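Local coordinates for protein nine-heme cytochrome C (Desulfovibrio desulfuricans, PDB 1OFW) that carries nine c-type hemes in two tetraheme clusters plus one extra heme between them, and may pass electrons through a transmembrane redox complex for sulfate reduction, at residues Ser96-Ser99 / Cys100-Gln104; Gly148-Leu151 / Pro152-Glu156; Arg199-Thr202 / Ser203-Arg207. One frame throughout, in Å; residues are numbered along the deposited sequence.

Interaction 1 of 3, residues Ser96-Ser99 / Cys100-Gln104; sequences SCVS and CHEQQ. With HEC (heme c), chain E.
Ser-99 OG has two partners, Ser-96 N through a weak bond and a water shared with Gln-103 one turn on. That water donates to Gln-103 OE1 at 2.6 Å. The segment is a CXXCH heme c motif, Cys-97 to His-101, opening helix 97-107. Ser-96 is the N-cap. Its OG accepts from Ser-99 N at 3.3 Å, so the two serines form a capping box. Ser-99 OG is placed between its own backbone N and carbonyl carbon (chi1 87°), which lets it meet Ser-96 N. Ser-96 OG is also bonded to Ala-82 O. Regular helical bonds follow, among them Glu-102 N to Val-98 O at 2.9 Å.

The helix presents three groups to heme 3. Cys-97 SG is bonded to heme 3 CAB and Cys-100 SG to heme 3 CAC, each at 1.8 Å. The two thioethers use different torsions: Cys-97 SG lies anti to its carbonyl carbon, while Cys-100 SG lies anti to its N. His-101, the next residue after Cys-100, binds the iron through NE2 at 2.0 Å, and His-40 supplies the other axial nitrogen. Glu-102 extends away from the heme to a salt bridge with Arg-122. Over one face of the His-101 ring sits Cys-97 O, 3.2 Å above the plane and offset toward the rim.

Interaction 2 of 3, residues Gly148-Leu151 / Pro152-Glu156; sequences GTLL and PGDNE
The N-terminus of helix 152-164 is made here, with Leu-151 at the N-cap and Pro-152 as the first helical residue. Leu-151 has no polar side chain to cap with. Its carbonyl does the backbone work. Leu-151 O accepts from Asn-155 N at 3.0 Å, nearly along the C=O axis, with an N-H...O angle of 157°. Asp-154 N reaches the same oxygen with a weak, bent bond. The proline ring packs back on the N-cap residue, Pro-152 CD lying 3.7 Å from Leu-151 CB.

A water bridges the N-cap backbone and the first turn. It accepts from Leu-151 N at 3.0 Å and donates to Asp-154 OD1 at 2.6 Å. In a capping box the third helical residue would take that N-H directly; here the water stands between them. The carboxylate sits by the first turn, where the helix dipole would probably steady its negative charge.

The contact belongs to the short connection between helix 139-147 and helix 152-164, on the protein surface. Gly-148, at positive phi, is the C-prime residue of the Schellman motif that ends helix 139-147. Leu-150 then folds in between the two helices, touching Gln-141 and Lys-144 on the first. Its CG is anti to the backbone N (chi1 -174°), which sends both methyls to the second. Leu-150 CD1 lies 3.7 Å from Asp-154 CB, and Leu-150 CD2 lies 3.8 Å from Asn-155 CA. Phe-17 meets both Leu-150 and Asn-155, and Asn-155 OD1 accepts from Val-15 N.

Interaction 3 of 3, residues Arg199-Thr202 / Ser203-Arg207; sequences RHLT and SLMER. With HEC (heme c), chain J.
Leu-201 and Met-205 meet one turn apart on helix 197-206, with Leu-201 CG 3.8 Å from Met-205 SD. The two side chains cross at a slant, the sulfur meeting the leucine at its branch. This helix carries an axial ligand of heme 8 in the second class III cytochrome c region. Its packed side faces hemes. Leu-201 touches a neighbouring heme, and Leu-204 CD1 comes within 3.7 Å of the heme 8 atom CBC. Leu-204 also lies over the backbone, with its CG 3.3 Å from His-200 O. His-200 NE2 binds the iron at 2.0 Å, and His-271 binds the same iron. The ring's rotation is fixed at its other nitrogen, where His-200 ND1 is bonded to Thr-196 O. Phe-195 packs against the ring.

The other side of the helix is looser. Thr-202 and Glu-206 are exposed and meet mainly through the helical bond from Glu-206 N to Thr-202 O. Their polar ends turn elsewhere, Thr-202 OG1 to Arg-198 O and Glu-206 OE2 to Lys-209.

Both propionates of heme 8 are bound by residues of this helix and its end. Arg-199 is extended from CG to NE, with CG anti to the backbone N (chi1 -175°), and its NE donates to heme 8 O1A at 3.3 Å. The other propionate is held twice. Ser-203 OG donates to heme 8 O1D at 2.5 Å. Arg-207 NH1 donates to heme 8 O2D at 3.2 Å with a nearly straight bond (163°), the oxygen lying in plane at the edge of the guanidinium. The two arginines would probably favour the ionised form of these carboxylates and partly offset their charge.

In the fold
From the N terminus, interaction 1 comes first, at the start of helix 97-107 in the first class III cytochrome c region. Interaction 2 follows at the turn joining helix 139-147 to helix 152-164. Interaction 3 lies on helix 197-206 in the second such region. All three are local, so none closes a long loop, and they run in series without nesting or crossing. Interactions 1 and 3 attach helices to hemes 3 and 8, their centres about 24 Å apart. Interaction 2 ties two surface helices together. It lies on the opposite side of the chain's centre from interaction 3, about 43 Å between centres.

Interaction 1 of 3, residues Ser96-Ser99 / Cys100-Gln104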
loop_
_atom_site.group_PDB
_atom_site.type_symbol
_atom_site.label_atom_id
_atom_site.label_comp_id
_atom_site.label_asym_id
_atom_site.label_seq_id
_atom_site.Cartn_x
_atom_site.Cartn_y
_atom_site.Cartn_z
ATOM N N SER A 96 -11.080 4.141 -7.093
ATOM C CA SER A 96 -10.372 2.968 -7.528
ATOM C C SER A 96 -9.755 2.183 -6.354
ATOM O O SER A 96 -9.743 2.693 -5.228
ATOM C CB SER A 96 -9.299 3.310 -8.556
ATOM O OG SER A 96 -8.241 3.904 -7.846
ATOM N N CYS A 97 -9.284 0.976 -6.623
ATOM C CA CYS A 97 -8.658 0.158 -5.585
ATOM C C CYS A 97 -7.474 0.920 -4.994
ATOM O O CYS A 97 -7.340 1.050 -3.781
ATOM C CB CYS A 97 -8.171 -1.153 -6.142
ATOM S SG CYS A 97 -9.223 -2.132 -7.231
ATOM N N VAL A 98 -6.637 1.443 -5.896
ATOM C CA VAL A 98 -5.425 2.124 -5.439
ATOM C C VAL A 98 -5.694 3.398 -4.709
ATOM O O VAL A 98 -5.087 3.721 -3.674
ATOM C CB VAL A 98 -4.495 2.353 -6.645
ATOM C CG1 VAL A 98 -3.277 3.181 -6.254
ATOM C CG2 VAL A 98 -4.071 1.022 -7.214
ATOM N N SER A 99 -6.578 4.287 -5.062
ATOM C CA SER A 99 -6.929 5.569 -4.532
ATOM C C SER A 99 -7.560 5.364 -3.165
ATOM O O SER A 99 -7.168 6.146 -2.296
ATOM C CB SER A 99 -7.842 6.386 -5.435
ATOM O OG SER A 99 -9.188 6.054 -5.162
ATOM N N CYS A 100 -8.447 4.404 -2.976
ATOM C CA CYS A 100 -8.935 4.282 -1.604
ATOM C C CYS A 100 -7.845 3.814 -0.648
ATOM O O CYS A 100 -7.759 4.323 0.463
ATOM C CB CYS A 100 -10.116 3.310 -1.574
ATOM S SG CYS A 100 -10.762 3.190 0.100
ATOM N N HIS A 101 -7.031 2.858 -1.087
ATOM C CA HIS A 101 -5.956 2.373 -0.208
ATOM C C HIS A 101 -5.036 3.552 0.109
ATOM O O HIS A 101 -4.584 3.734 1.257
ATOM C CB HIS A 101 -5.284 1.180 -0.844
ATOM C CG HIS A 101 -6.091 -0.066 -0.972
ATOM N ND1 HIS A 101 -5.640 -1.107 -1.730
ATOM C CD2 HIS A 101 -7.293 -0.446 -0.489
ATOM C CE1 HIS A 101 -6.538 -2.112 -1.701
ATOM N NE2 HIS A 101 -7.547 -1.721 -0.942
ATOM N N GLU A 102 -4.774 4.387 -0.886
ATOM C CA GLU A 102 -3.913 5.546 -0.589
ATOM C C GLU A 102 -4.566 6.436 0.431
ATOM O O GLU A 102 -3.876 6.931 1.333
ATOM C CB GLU A 102 -3.635 6.390 -1.836
ATOM C CG GLU A 102 -2.705 5.791 -2.837
ATOM C CD GLU A 102 -2.169 6.809 -3.844
ATOM O OE1 GLU A 102 -1.227 6.440 -4.568
ATOM O OE2 GLU A 102 -2.700 7.939 -3.906
ATOM N N GLN A 103 -5.860 6.705 0.308
ATOM C CA GLN A 103 -6.569 7.531 1.263
ATOM C C GLN A 103 -6.443 6.957 2.678
ATOM O O GLN A 103 -6.329 7.735 3.640
ATOM C CB GLN A 103 -8.046 7.641 0.935
ATOM C CG GLN A 103 -8.606 8.396 -0.228
ATOM C CD GLN A 103 -10.149 8.323 -0.233
ATOM O OE1 GLN A 103 -10.787 7.494 -0.908
ATOM N NE2 GLN A 103 -10.766 9.199 0.572
ATOM N N GLN A 104 -6.501 5.627 2.811
ATOM C CA GLN A 104 -6.322 5.007 4.111
ATOM C C GLN A 104 -4.974 5.452 4.726
ATOM O O GLN A 104 -4.964 5.789 5.922
ATOM C CB GLN A 104 -6.390 3.493 4.065
ATOM C CG GLN A 104 -7.773 2.937 3.714
ATOM C CD GLN A 104 -8.685 2.987 4.924
ATOM O OE1 GLN A 104 -8.486 2.334 5.949
ATOM N NE2 GLN A 104 -9.746 3.725 4.794
HETATM FE FE HEC E . -9.155 -2.852 -0.597
HETATM C CHA HEC E . -8.065 -4.411 2.192
HETATM C CHB HEC E . -7.633 -5.259 -2.556
HETATM C CHC HEC E . -10.779 -1.669 -3.315
HETATM C CHD HEC E . -10.473 -0.330 1.309
HETATM N NA HEC E . -7.986 -4.434 -0.249
HETATM C C1A HEC E . -7.636 -4.944 0.991
HETATM C C2A HEC E . -6.764 -6.071 0.785
HETATM C C3A HEC E . -6.549 -6.217 -0.522
HETATM C C4A HEC E . -7.428 -5.263 -1.189
HETATM C CMA HEC E . -5.619 -7.176 -1.230
HETATM C CAA HEC E . -6.220 -6.947 1.941
HETATM C CBA HEC E . -7.333 -7.853 2.552
HETATM C CGA HEC E . -7.855 -8.778 1.449
HETATM O O1A HEC E . -7.103 -9.688 1.110
HETATM O O2A HEC E . -8.971 -8.496 0.947
HETATM N NB HEC E . -9.185 -3.366 -2.528
HETATM C C1B HEC E . -8.521 -4.396 -3.180
HETATM C C2B HEC E . -8.883 -4.414 -4.581
HETATM C C3B HEC E . -9.749 -3.393 -4.794
HETATM C C4B HEC E . -9.956 -2.761 -3.515
HETATM C CMB HEC E . -8.322 -5.429 -5.580
HETATM C CAB HEC E . -10.421 -2.887 -6.070
HETATM C CBB HEC E . -11.136 -4.003 -6.904
HETATM N NC HEC E . -10.361 -1.294 -0.935
HETATM C C1C HEC E . -10.917 -0.922 -2.159
HETATM C C2C HEC E . -11.618 0.340 -2.021
HETATM C C3C HEC E . -11.544 0.690 -0.731
HETATM C C4C HEC E . -10.762 -0.318 -0.053
HETATM C CMC HEC E . -12.233 1.064 -3.238
HETATM C CAC HEC E . -12.049 1.917 0.003
HETATM C CBC HEC E . -13.347 2.568 -0.539
HETATM N ND HEC E . -9.252 -2.454 1.361
HETATM C C1D HEC E . -9.838 -1.361 1.948
HETATM C C2D HEC E . -9.697 -1.459 3.386
HETATM C C3D HEC E . -9.112 -2.637 3.643
HETATM C C4D HEC E . -8.763 -3.250 2.379
HETATM C CMD HEC E . -10.177 -0.394 4.361
HETATM C CAD HEC E . -8.825 -3.295 4.999
HETATM C CBD HEC E . -10.114 -3.955 5.545
HETATM C CGD HEC E . -9.985 -4.385 6.997
HETATM O O1D HEC E . -10.689 -5.331 7.417
HETATM O O2D HEC E . -9.194 -3.769 7.728
HETATM O O HOH W 1 -10.304 7.597 -3.484
#

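Interaction 2 of 3, residues Gly148-Leu151 / Pro152-Glu156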
loop_
_atom_site.group_PDB
_atom_site.type_symbol
_atom_site.label_atom_id
_atom_site.label_comp_id
_atom_site.label_asym_id
_atom_site.label_seq_id
_atom_site.Cartn_x
_atom_site.Cartn_y
_atom_site.Cartn_z
ATOM N N GLY A 148 -16.406 -14.073 -20.229
ATOM C CA GLY A 148 -17.609 -13.862 -19.451
ATOM C C GLY A 148 -18.474 -15.110 -19.403
ATOM O O GLY A 148 -19.643 -15.044 -18.988
ATOM N N THR A 149 -17.924 -16.237 -19.794
ATOM C CA THR A 149 -18.670 -17.488 -19.862
ATOM C C THR A 149 -18.220 -18.433 -18.773
ATOM O O THR A 149 -18.614 -19.578 -18.646
ATOM C CB THR A 149 -18.548 -18.139 -21.249
ATOM O OG1 THR A 149 -17.202 -18.593 -21.486
ATOM C CG2 THR A 149 -18.828 -17.145 -22.376
ATOM N N LEU A 150 -17.347 -17.980 -17.871
ATOM C CA LEU A 150 -16.943 -18.837 -16.778
ATOM C C LEU A 150 -18.161 -19.084 -15.861
ATOM O O LEU A 150 -18.843 -18.125 -15.539
ATOM C CB LEU A 150 -15.785 -18.226 -15.964
ATOM C CG LEU A 150 -15.166 -19.090 -14.864
ATOM C CD1 LEU A 150 -14.409 -20.284 -15.407
ATOM C CD2 LEU A 150 -14.234 -18.276 -13.956
ATOM N N LEU A 151 -18.373 -20.328 -15.469
ATOM C CA LEU A 151 -19.520 -20.613 -14.597
ATOM C C LEU A 151 -19.329 -19.993 -13.225
ATOM O O LEU A 151 -18.215 -20.089 -12.706
ATOM C CB LEU A 151 -19.745 -22.119 -14.456
ATOM C CG LEU A 151 -20.286 -22.798 -15.729
ATOM C CD1 LEU A 151 -20.167 -24.300 -15.614
ATOM C CD2 LEU A 151 -21.714 -22.336 -15.972
ATOM N N PRO A 152 -20.356 -19.414 -12.635
ATOM C CA PRO A 152 -20.175 -18.728 -11.356
ATOM C C PRO A 152 -19.617 -19.664 -10.273
ATOM O O PRO A 152 -18.898 -19.162 -9.394
ATOM C CB PRO A 152 -21.579 -18.246 -10.974
ATOM C CG PRO A 152 -22.333 -18.224 -12.270
ATOM C CD PRO A 152 -21.779 -19.381 -13.059
ATOM N N GLY A 153 -19.936 -20.942 -10.333
ATOM C CA GLY A 153 -19.405 -21.914 -9.391
ATOM C C GLY A 153 -17.913 -22.107 -9.584
ATOM O O GLY A 153 -17.169 -22.388 -8.645
ATOM N N ASP A 154 -17.436 -21.952 -10.818
ATOM C CA ASP A 154 -16.020 -22.048 -11.111
ATOM C C ASP A 154 -15.308 -20.785 -10.617
ATOM O O ASP A 154 -14.209 -20.911 -10.053
ATOM C CB ASP A 154 -15.845 -22.243 -12.606
ATOM C CG ASP A 154 -16.050 -23.673 -13.085
ATOM O OD1 ASP A 154 -15.696 -23.914 -14.261
ATOM O OD2 ASP A 154 -16.540 -24.541 -12.338
ATOM N N ASN A 155 -15.921 -19.632 -10.812
ATOM C CA ASN A 155 -15.293 -18.397 -10.306
ATOM C C ASN A 155 -15.163 -18.518 -8.785
ATOM O O ASN A 155 -14.103 -18.353 -8.164
ATOM C CB ASN A 155 -16.076 -17.183 -10.723
ATOM C CG ASN A 155 -15.448 -15.851 -10.404
ATOM O OD1 ASN A 155 -15.149 -15.527 -9.246
ATOM N ND2 ASN A 155 -15.262 -15.053 -11.439
ATOM N N GLU A 156 -16.248 -18.898 -8.110
ATOM C CA GLU A 156 -16.162 -18.930 -6.638
ATOM C C GLU A 156 -15.185 -19.975 -6.131
ATOM O O GLU A 156 -14.524 -19.778 -5.091
ATOM C CB GLU A 156 -17.575 -19.162 -6.069
ATOM C CG GLU A 156 -18.470 -17.971 -6.375
ATOM C CD GLU A 156 -19.904 -18.127 -5.922
ATOM O OE1 GLU A 156 -20.510 -19.178 -6.230
ATOM O OE2 GLU A 156 -20.400 -17.176 -5.272
HETATM O O HOH W 2 -16.552 -22.596 -16.294
#

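Interaction 3 of 3, residues Arg199-Thr202 / Ser203-Arg207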
loop_
_atom_site.group_PDB
_atom_site.type_symbol
_atom_site.label_atom_id
_atom_site.label_comp_id
_atom_site.label_asym_id
_atom_site.label_seq_id
_atom_site.Cartn_x
_atom_site.Cartn_y
_atom_site.Cartn_z
ATOM N N ARG A 199 12.179 1.373 20.339
ATOM C CA ARG A 199 10.961 1.924 20.893
ATOM C C ARG A 199 10.055 2.446 19.754
ATOM O O ARG A 199 8.856 2.151 19.762
ATOM C CB ARG A 199 11.293 3.037 21.843
ATOM C CG ARG A 199 10.123 3.634 22.587
ATOM C CD ARG A 199 10.668 4.807 23.400
ATOM N NE ARG A 199 9.659 5.584 24.090
ATOM C CZ ARG A 199 9.247 5.306 25.330
ATOM N NH1 ARG A 199 9.697 4.291 26.062
ATOM N NH2 ARG A 199 8.320 6.098 25.857
ATOM N N HIS A 200 10.703 3.170 18.826
ATOM C CA HIS A 200 10.009 3.741 17.662
ATOM C C HIS A 200 9.358 2.643 16.825
ATOM O O HIS A 200 8.134 2.654 16.595
ATOM C CB HIS A 200 10.998 4.558 16.826
ATOM C CG HIS A 200 11.014 6.005 17.161
ATOM N ND1 HIS A 200 11.646 6.520 18.291
ATOM C CD2 HIS A 200 10.455 7.082 16.529
ATOM C CE1 HIS A 200 11.454 7.830 18.300
ATOM N NE2 HIS A 200 10.733 8.225 17.241
ATOM N N LEU A 201 10.136 1.681 16.373
ATOM C CA LEU A 201 9.646 0.651 15.465
ATOM C C LEU A 201 8.571 -0.168 16.171
ATOM O O LEU A 201 7.558 -0.492 15.566
ATOM C CB LEU A 201 10.781 -0.201 14.962
ATOM C CG LEU A 201 10.425 -1.333 13.995
ATOM C CD1 LEU A 201 9.765 -0.767 12.744
ATOM C CD2 LEU A 201 11.628 -2.147 13.627
ATOM N N THR A 202 8.798 -0.482 17.441
ATOM C CA THR A 202 7.836 -1.266 18.210
ATOM C C THR A 202 6.516 -0.525 18.317
ATOM O O THR A 202 5.481 -1.153 18.074
ATOM C CB THR A 202 8.415 -1.583 19.593
ATOM O OG1 THR A 202 9.568 -2.375 19.430
ATOM C CG2 THR A 202 7.447 -2.428 20.416
ATOM N N SER A 203 6.490 0.746 18.614
ATOM C CA SER A 203 5.307 1.569 18.736
ATOM C C SER A 203 4.538 1.652 17.425
ATOM O O SER A 203 3.317 1.547 17.371
ATOM C CB SER A 203 5.740 2.967 19.155
ATOM O OG SER A 203 4.617 3.835 19.322
ATOM N N LEU A 204 5.292 1.855 16.338
ATOM C CA LEU A 204 4.689 1.983 15.019
ATOM C C LEU A 204 4.039 0.672 14.597
ATOM O O LEU A 204 2.935 0.680 14.048
ATOM C CB LEU A 204 5.737 2.444 13.989
ATOM C CG LEU A 204 6.219 3.888 14.217
ATOM C CD1 LEU A 204 7.518 4.165 13.511
ATOM C CD2 LEU A 204 5.154 4.920 13.815
ATOM N N MET A 205 4.681 -0.444 14.849
ATOM C CA MET A 205 4.129 -1.759 14.518
ATOM C C MET A 205 2.932 -2.117 15.385
ATOM O O MET A 205 1.971 -2.761 14.937
ATOM C CB MET A 205 5.220 -2.819 14.714
ATOM C CG MET A 205 6.252 -2.805 13.611
ATOM S SD MET A 205 7.648 -3.904 13.838
ATOM C CE MET A 205 6.809 -5.481 13.708
ATOM N N GLU A 206 2.945 -1.729 16.665
ATOM C CA GLU A 206 1.851 -2.133 17.566
ATOM C C GLU A 206 0.522 -1.575 17.085
ATOM O O GLU A 206 -0.500 -2.266 17.161
ATOM C CB GLU A 206 2.189 -1.679 18.990
ATOM C CG GLU A 206 1.002 -1.686 19.955
ATOM C CD GLU A 206 0.675 -3.112 20.365
ATOM O OE1 GLU A 206 1.550 -3.972 20.137
ATOM O OE2 GLU A 206 -0.437 -3.335 20.893
ATOM N N ARG A 207 0.524 -0.347 16.590
ATOM C CA ARG A 207 -0.676 0.358 16.194
ATOM C C ARG A 207 -1.318 -0.208 14.909
ATOM O O ARG A 207 -2.482 0.150 14.617
ATOM C CB ARG A 207 -0.412 1.831 15.942
ATOM C CG ARG A 207 -0.634 2.753 17.131
ATOM C CD ARG A 207 -0.279 4.210 16.725
ATOM N NE ARG A 207 1.169 4.267 16.809
ATOM C CZ ARG A 207 1.964 4.995 17.563
ATOM N NH1 ARG A 207 1.565 5.903 18.436
ATOM N NH2 ARG A 207 3.265 4.787 17.395
HETATM FE FE HEC J . 10.145 10.071 16.671
HETATM C CHA HEC J . 8.433 10.392 19.579
HETATM C CHB HEC J . 12.894 11.526 18.109
HETATM C CHC HEC J . 11.863 9.732 13.759
HETATM C CHD HEC J . 7.397 8.596 15.213
HETATM N NA HEC J . 10.587 10.818 18.472
HETATM C C1A HEC J . 9.734 10.854 19.575
HETATM C C2A HEC J . 10.425 11.443 20.698
HETATM C C3A HEC J . 11.655 11.778 20.283
HETATM C C4A HEC J . 11.771 11.373 18.900
HETATM C CMA HEC J . 12.814 12.473 21.014
HETATM C CAA HEC J . 9.796 11.595 22.088
HETATM C CBA HEC J . 10.127 10.396 22.988
HETATM C CGA HEC J . 10.655 9.108 22.415
HETATM O O1A HEC J . 9.775 8.234 22.197
HETATM O O2A HEC J . 11.885 8.888 22.197
HETATM N NB HEC J . 11.960 10.587 16.051
HETATM C C1B HEC J . 13.002 11.144 16.796
HETATM C C2B HEC J . 14.185 11.273 15.972
HETATM C C3B HEC J . 13.902 10.770 14.750
HETATM C C4B HEC J . 12.519 10.336 14.808
HETATM C CMB HEC J . 15.485 11.892 16.483
HETATM C CAB HEC J . 14.776 10.656 13.510
HETATM C CBB HEC J . 16.183 10.073 13.777
HETATM N NC HEC J . 9.678 9.362 14.860
HETATM C C1C HEC J . 10.548 9.311 13.792
HETATM C C2C HEC J . 9.880 8.771 12.605
HETATM C C3C HEC J . 8.659 8.411 13.026
HETATM C C4C HEC J . 8.517 8.778 14.413
HETATM C CMC HEC J . 10.552 8.734 11.221
HETATM C CAC HEC J . 7.458 7.796 12.270
HETATM C CBC HEC J . 7.822 6.897 11.090
HETATM N ND HEC J . 8.306 9.576 17.283
HETATM C C1D HEC J . 7.310 8.965 16.536
HETATM C C2D HEC J . 6.126 8.791 17.357
HETATM C C3D HEC J . 6.401 9.310 18.568
HETATM C C4D HEC J . 7.762 9.782 18.544
HETATM C CMD HEC J . 4.810 8.153 16.871
HETATM C CAD HEC J . 5.400 9.396 19.740
HETATM C CBD HEC J . 5.725 8.269 20.737
HETATM C CGD HEC J . 5.015 6.988 20.344
HETATM O O1D HEC J . 5.709 6.050 19.891
HETATM O O2D HEC J . 3.773 6.972 20.484
#